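Side-chain contacts in D-alanyl-lipoteichoic acid synthetase (Streptococcus pneumoniae, PDB 3BMA), which probably takes part in adding D-alanine to lipoteichoic acid during biogenesis of the bacterial cell wall: residues N276-Q279 with L280-Q284; Q324-Q328 with G329-I333. The protein carries 1 engineered substitution. One frame throughout, in Å; residues are numbered along the deposited sequence.

Overall arrangement
Two local contacts illustrate how residues three to five apart bond back onto carbonyls of the preceding turn. From the N terminus, contact 1 comes first, within helix 274-287, which is followed by strand 291-296. The chain then passes through helices 301-307 and 311-326 to contact 2, where the second of these helices ends and the chain turns toward strand 333-335, the neighbour of 291-296 in the parallel sheet. The contacts follow in series, neither nested nor crossed, and neither closes a long loop. Their centres lie about 12 Å apart, and they touch: Gln279 of contact 1 meets Gln324 and Gln328 of contact 2, tying helix 274-287 to the end of helix 311-326.

Contact 1. Residues N276-Q279 with L280-Q284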
loop_
_atom_site.group_PDB
_atom_site.type_symbol
_atom_site.label_atom_id
_atom_site.label_comp_id
_atom_site.label_asym_id
_atom_site.label_seq_id
_atom_site.Cartn_x
_atom_site.Cartn_y
_atom_site.Cartn_z
ATOM N N ASN C 276 -17.381 -2.521 33.908
ATOM C CA ASN C 276 -16.972 -3.135 32.649
ATOM C C ASN C 276 -15.656 -2.550 32.136
ATOM O O ASN C 276 -14.889 -3.249 31.480
ATOM C CB ASN C 276 -18.047 -3.004 31.569
ATOM C CG ASN C 276 -19.417 -3.487 32.008
ATOM O OD1 ASN C 276 -20.426 -2.899 31.625
ATOM N ND2 ASN C 276 -19.466 -4.565 32.783
ATOM N N ASP C 277 -15.403 -1.272 32.436
ATOM C CA ASP C 277 -14.151 -0.611 32.051
ATOM C C ASP C 277 -12.985 -1.182 32.841
ATOM O O ASP C 277 -11.881 -1.300 32.314
ATOM C CB ASP C 277 -14.213 0.910 32.268
ATOM C CG ASP C 277 -15.137 1.627 31.286
ATOM O OD1 ASP C 277 -15.652 0.993 30.340
ATOM O OD2 ASP C 277 -15.352 2.849 31.472
ATOM N N LEU C 278 -13.238 -1.520 34.108
ATOM C CA LEU C 278 -12.237 -2.144 34.988
ATOM C C LEU C 278 -11.800 -3.505 34.455
ATOM O O LEU C 278 -10.628 -3.858 34.539
ATOM C CB LEU C 278 -12.767 -2.271 36.425
ATOM C CG LEU C 278 -11.945 -3.019 37.487
ATOM C CD1 LEU C 278 -10.662 -2.268 37.847
ATOM C CD2 LEU C 278 -12.789 -3.274 38.725
ATOM N N GLN C 279 -12.745 -4.239 33.874
ATOM C CA GLN C 279 -12.468 -5.532 33.258
ATOM C C GLN C 279 -11.492 -5.467 32.069
ATOM O O GLN C 279 -10.830 -6.453 31.762
ATOM C CB GLN C 279 -13.786 -6.215 32.865
ATOM C CG GLN C 279 -13.681 -7.708 32.545
ATOM C CD GLN C 279 -13.023 -8.531 33.645
ATOM O OE1 GLN C 279 -13.133 -8.220 34.833
ATOM N NE2 GLN C 279 -12.339 -9.595 33.245
ATOM N N LEU C 280 -11.401 -4.311 31.412
ATOM C CA LEU C 280 -10.409 -4.099 30.355
ATOM C C LEU C 280 -9.000 -4.094 30.922
ATOM O O LEU C 280 -8.110 -4.758 30.395
ATOM C CB LEU C 280 -10.669 -2.786 29.618
ATOM C CG LEU C 280 -11.881 -2.754 28.689
ATOM C CD1 LEU C 280 -12.129 -1.347 28.226
ATOM C CD2 LEU C 280 -11.656 -3.664 27.502
ATOM N N VAL C 281 -8.819 -3.329 31.994
ATOM C CA VAL C 281 -7.552 -3.234 32.706
ATOM C C VAL C 281 -7.092 -4.607 33.226
ATOM O O VAL C 281 -5.961 -5.020 32.963
ATOM C CB VAL C 281 -7.661 -2.192 33.850
ATOM C CG1 VAL C 281 -6.547 -2.346 34.874
ATOM C CG2 VAL C 281 -7.675 -0.781 33.280
ATOM N N LEU C 282 -7.985 -5.315 33.924
ATOM C CA LEU C 282 -7.680 -6.621 34.523
ATOM C C LEU C 282 -7.274 -7.657 33.486
ATOM O O LEU C 282 -6.368 -8.456 33.735
ATOM C CB LEU C 282 -8.864 -7.140 35.352
ATOM C CG LEU C 282 -9.356 -6.255 36.506
ATOM C CD1 LEU C 282 -10.542 -6.881 37.214
ATOM C CD2 LEU C 282 -8.242 -5.942 37.497
ATOM N N THR C 283 -7.943 -7.624 32.330
ATOM C CA THR C 283 -7.604 -8.473 31.182
ATOM C C THR C 283 -6.197 -8.178 30.673
ATOM O O THR C 283 -5.432 -9.103 30.385
ATOM C CB THR C 283 -8.617 -8.303 30.028
ATOM O OG1 THR C 283 -9.943 -8.503 30.529
ATOM C CG2 THR C 283 -8.358 -9.305 28.916
ATOM N N GLN C 284 -5.857 -6.892 30.583
ATOM C CA GLN C 284 -4.518 -6.478 30.171
ATOM C C GLN C 284 -3.461 -6.920 31.184
ATOM O O GLN C 284 -2.372 -7.350 30.801
ATOM C CB GLN C 284 -4.448 -4.966 29.938
ATOM C CG GLN C 284 -3.243 -4.540 29.101
ATOM C CD GLN C 284 -3.138 -5.322 27.800
ATOM O OE1 GLN C 284 -4.025 -5.257 26.946
ATOM N NE2 GLN C 284 -2.052 -6.068 27.646
HETATM O O HOH W 1 -11.448 -10.600 30.555
#
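Buried helix 274-287 carries this contact, in which the hydroxyl of Thr283 folds back onto the carbonyl of Gln279 one turn earlier. Gln279 O accepts twice from Thr283: from the backbone N at 3.2 Å, lying above the carbonyl plane, and from OG1 at 2.6 Å, nearly in line with the C=O bond. The threonine hydroxyl is set beside its own backbone N (chi1 -53°), which puts both donors on the same acceptor. Water 1 makes a second link between the residues, donating to Thr283 OG1 at 2.6 Å and accepting from Gln279 NE2 at 3.0 Å. Bent at chi2 (54°), the glutamine side chain crosses those of Thr283 and Leu282 at about a right angle. Its amide is also engaged outside the turn, OE1 by Gln324 NE2 and NE2 by Gln328 OE1.

On the apolar flank, CD1 of Leu282 sits 3.8 Å from Gln279 OE1 and 4.1 Å from Leu278 CG, the two leucines slanting across one another. Their backbones are joined by a nearly straight bond (168°) from Leu282 N to Leu278 O, 3.1 Å long. Leu280 turns instead to helices 83-90 and 141-153. With NE2 given to water 1 and Gln328 and OE1 receiving Gln324, the buried Gln279 amide probably has little freedom to rotate.

Contact 2. Residues Q324-Q328 with G329-I333; sequences QLESQ and GFTNI
Where helix 311-326 runs out, the carbonyl of Leu325 receives the backbone N of Phe330 at 2.9 Å. Gln328 N reaches the same Leu325 O at 3.2 Å, from the opposite face of the carbonyl plane, so one oxygen serves two amides. The next carbonyl is held less firmly: Gly329 N gives Glu326 O a weak bond. The last-turn carbonyl of Gln324 is met by a side chain, since Gln328 NE2 donates to Gln324 O at 2.7 Å with an angle of 162° at the hydrogen, the acceptor close to the plane of the glutamine amide. OE1 of Gln328 accepts from the backbone N of Asn380 as well as from Gln279.

Glu326 is satisfied in another way. OE2 forms a salt bridge with Arg322, one turn back, and accepts a hydrogen bond from water 2 at 2.7 Å; the same water donates to Thr331 O at 2.8 Å and so bridges the carboxylate to the departing chain. The glutamate chain slants across Ile333, whose CD1 meets its CG and CD and also lies 3.8 Å from Leu325 CD1.

Phe330 brings its edge to Leu325 O, with CD2 at 3.5 Å and the oxygen in the ring plane. A chi1 of -66° keeps the ring beside its own N, near the carbonyl which that N binds, while Tyr377 stacks on the ring. Gly329 has a phi of 111°, at which a CB would clash with Gln328 O. This positive phi, with the bond from Phe330 N to Leu325 O and the weak one from Gly329 N to Glu326 O, makes a Schellman motif, here closing helix 311-326 before the short loop to strand 333-335, the outermost strand of the sheet within this chain.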
loop_
_atom_site.group_PDB
_atom_site.type_symbol
_atom_site.label_atom_id
_atom_site.label_comp_id
_atom_site.label_asym_id
_atom_site.label_seq_id
_atom_site.Cartn_x
_atom_site.Cartn_y
_atom_site.Cartn_z
ATOM N N GLN C 324 -14.858 -8.851 41.954
ATOM C CA GLN C 324 -14.361 -8.819 40.576
ATOM C C GLN C 324 -12.859 -9.095 40.515
ATOM O O GLN C 324 -12.388 -9.829 39.645
ATOM C CB GLN C 324 -14.680 -7.473 39.921
ATOM C CG GLN C 324 -14.479 -7.461 38.405
ATOM C CD GLN C 324 -14.997 -6.200 37.737
ATOM O OE1 GLN C 324 -15.517 -5.292 38.392
ATOM N NE2 GLN C 324 -14.857 -6.140 36.419
ATOM N N LEU C 325 -12.121 -8.516 41.458
ATOM C CA LEU C 325 -10.685 -8.736 41.563
ATOM C C LEU C 325 -10.367 -10.159 42.023
ATOM O O LEU C 325 -9.710 -10.912 41.302
ATOM C CB LEU C 325 -10.048 -7.720 42.517
ATOM C CG LEU C 325 -10.276 -6.221 42.308
ATOM C CD1 LEU C 325 -9.543 -5.422 43.379
ATOM C CD2 LEU C 325 -9.839 -5.779 40.921
ATOM N N GLU C 326 -10.867 -10.522 43.205
ATOM C CA GLU C 326 -10.484 -11.768 43.880
ATOM C C GLU C 326 -10.990 -13.053 43.236
ATOM O O GLU C 326 -10.298 -14.070 43.290
ATOM C CB GLU C 326 -10.860 -11.726 45.362
ATOM C CG GLU C 326 -9.909 -10.882 46.184
ATOM C CD GLU C 326 -10.364 -10.674 47.613
ATOM O OE1 GLU C 326 -11.498 -10.193 47.825
ATOM O OE2 GLU C 326 -9.571 -10.979 48.528
ATOM N N SER C 327 -12.169 -13.014 42.614
ATOM C CA SER C 327 -12.703 -14.200 41.932
ATOM C C SER C 327 -11.941 -14.517 40.649
ATOM O O SER C 327 -12.123 -15.578 40.054
ATOM C CB SER C 327 -14.202 -14.063 41.641
ATOM O OG SER C 327 -14.448 -13.127 40.609
ATOM N N GLN C 328 -11.086 -13.586 40.238
ATOM C CA GLN C 328 -10.280 -13.736 39.039
ATOM C C GLN C 328 -8.804 -13.940 39.373
ATOM O O GLN C 328 -7.999 -14.218 38.491
ATOM C CB GLN C 328 -10.461 -12.521 38.134
ATOM C CG GLN C 328 -11.831 -12.433 37.494
ATOM C CD GLN C 328 -11.936 -11.294 36.504
ATOM O OE1 GLN C 328 -11.977 -11.515 35.295
ATOM N NE2 GLN C 328 -11.977 -10.064 37.012
ATOM N N GLY C 329 -8.457 -13.790 40.649
ATOM C CA GLY C 329 -7.116 -14.095 41.126
ATOM C C GLY C 329 -6.299 -12.896 41.564
ATOM O O GLY C 329 -5.103 -13.026 41.817
ATOM N N PHE C 330 -6.937 -11.729 41.646
ATOM C CA PHE C 330 -6.259 -10.496 42.039
ATOM C C PHE C 330 -6.501 -10.301 43.527
ATOM O O PHE C 330 -7.577 -9.854 43.930
ATOM C CB PHE C 330 -6.791 -9.286 41.252
ATOM C CG PHE C 330 -6.504 -9.332 39.772
ATOM C CD1 PHE C 330 -5.322 -8.798 39.264
ATOM C CD2 PHE C 330 -7.425 -9.886 38.886
ATOM C CE1 PHE C 330 -5.048 -8.836 37.894
ATOM C CE2 PHE C 330 -7.161 -9.926 37.516
ATOM C CZ PHE C 330 -5.973 -9.399 37.021
ATOM N N THR C 331 -5.509 -10.649 44.341
ATOM C CA THR C 331 -5.707 -10.696 45.796
ATOM C C THR C 331 -4.832 -9.717 46.575
ATOM O O THR C 331 -4.920 -9.647 47.802
ATOM C CB THR C 331 -5.532 -12.133 46.369
ATOM O OG1 THR C 331 -4.219 -12.622 46.065
ATOM C CG2 THR C 331 -6.588 -13.095 45.801
ATOM N N ASN C 332 -3.987 -8.973 45.866
ATOM C CA ASN C 332 -3.197 -7.915 46.486
ATOM C C ASN C 332 -4.026 -6.634 46.569
ATOM O O ASN C 332 -3.940 -5.771 45.702
ATOM C CB ASN C 332 -1.901 -7.654 45.705
ATOM C CG ASN C 332 -1.046 -8.898 45.529
ATOM O OD1 ASN C 332 -0.894 -9.705 46.446
ATOM N ND2 ASN C 332 -0.461 -9.045 44.343
ATOM N N ILE C 333 -4.845 -6.527 47.611
ATOM C CA ILE C 333 -5.751 -5.391 47.767
ATOM C C ILE C 333 -5.485 -4.667 49.078
ATOM O O ILE C 333 -5.708 -5.221 50.158
ATOM C CB ILE C 333 -7.238 -5.829 47.747
ATOM C CG1 ILE C 333 -7.552 -6.675 46.513
ATOM C CG2 ILE C 333 -8.151 -4.614 47.822
ATOM C CD1 ILE C 333 -8.874 -7.391 46.588
HETATM O O HOH W 2 -7.225 -9.963 49.310
#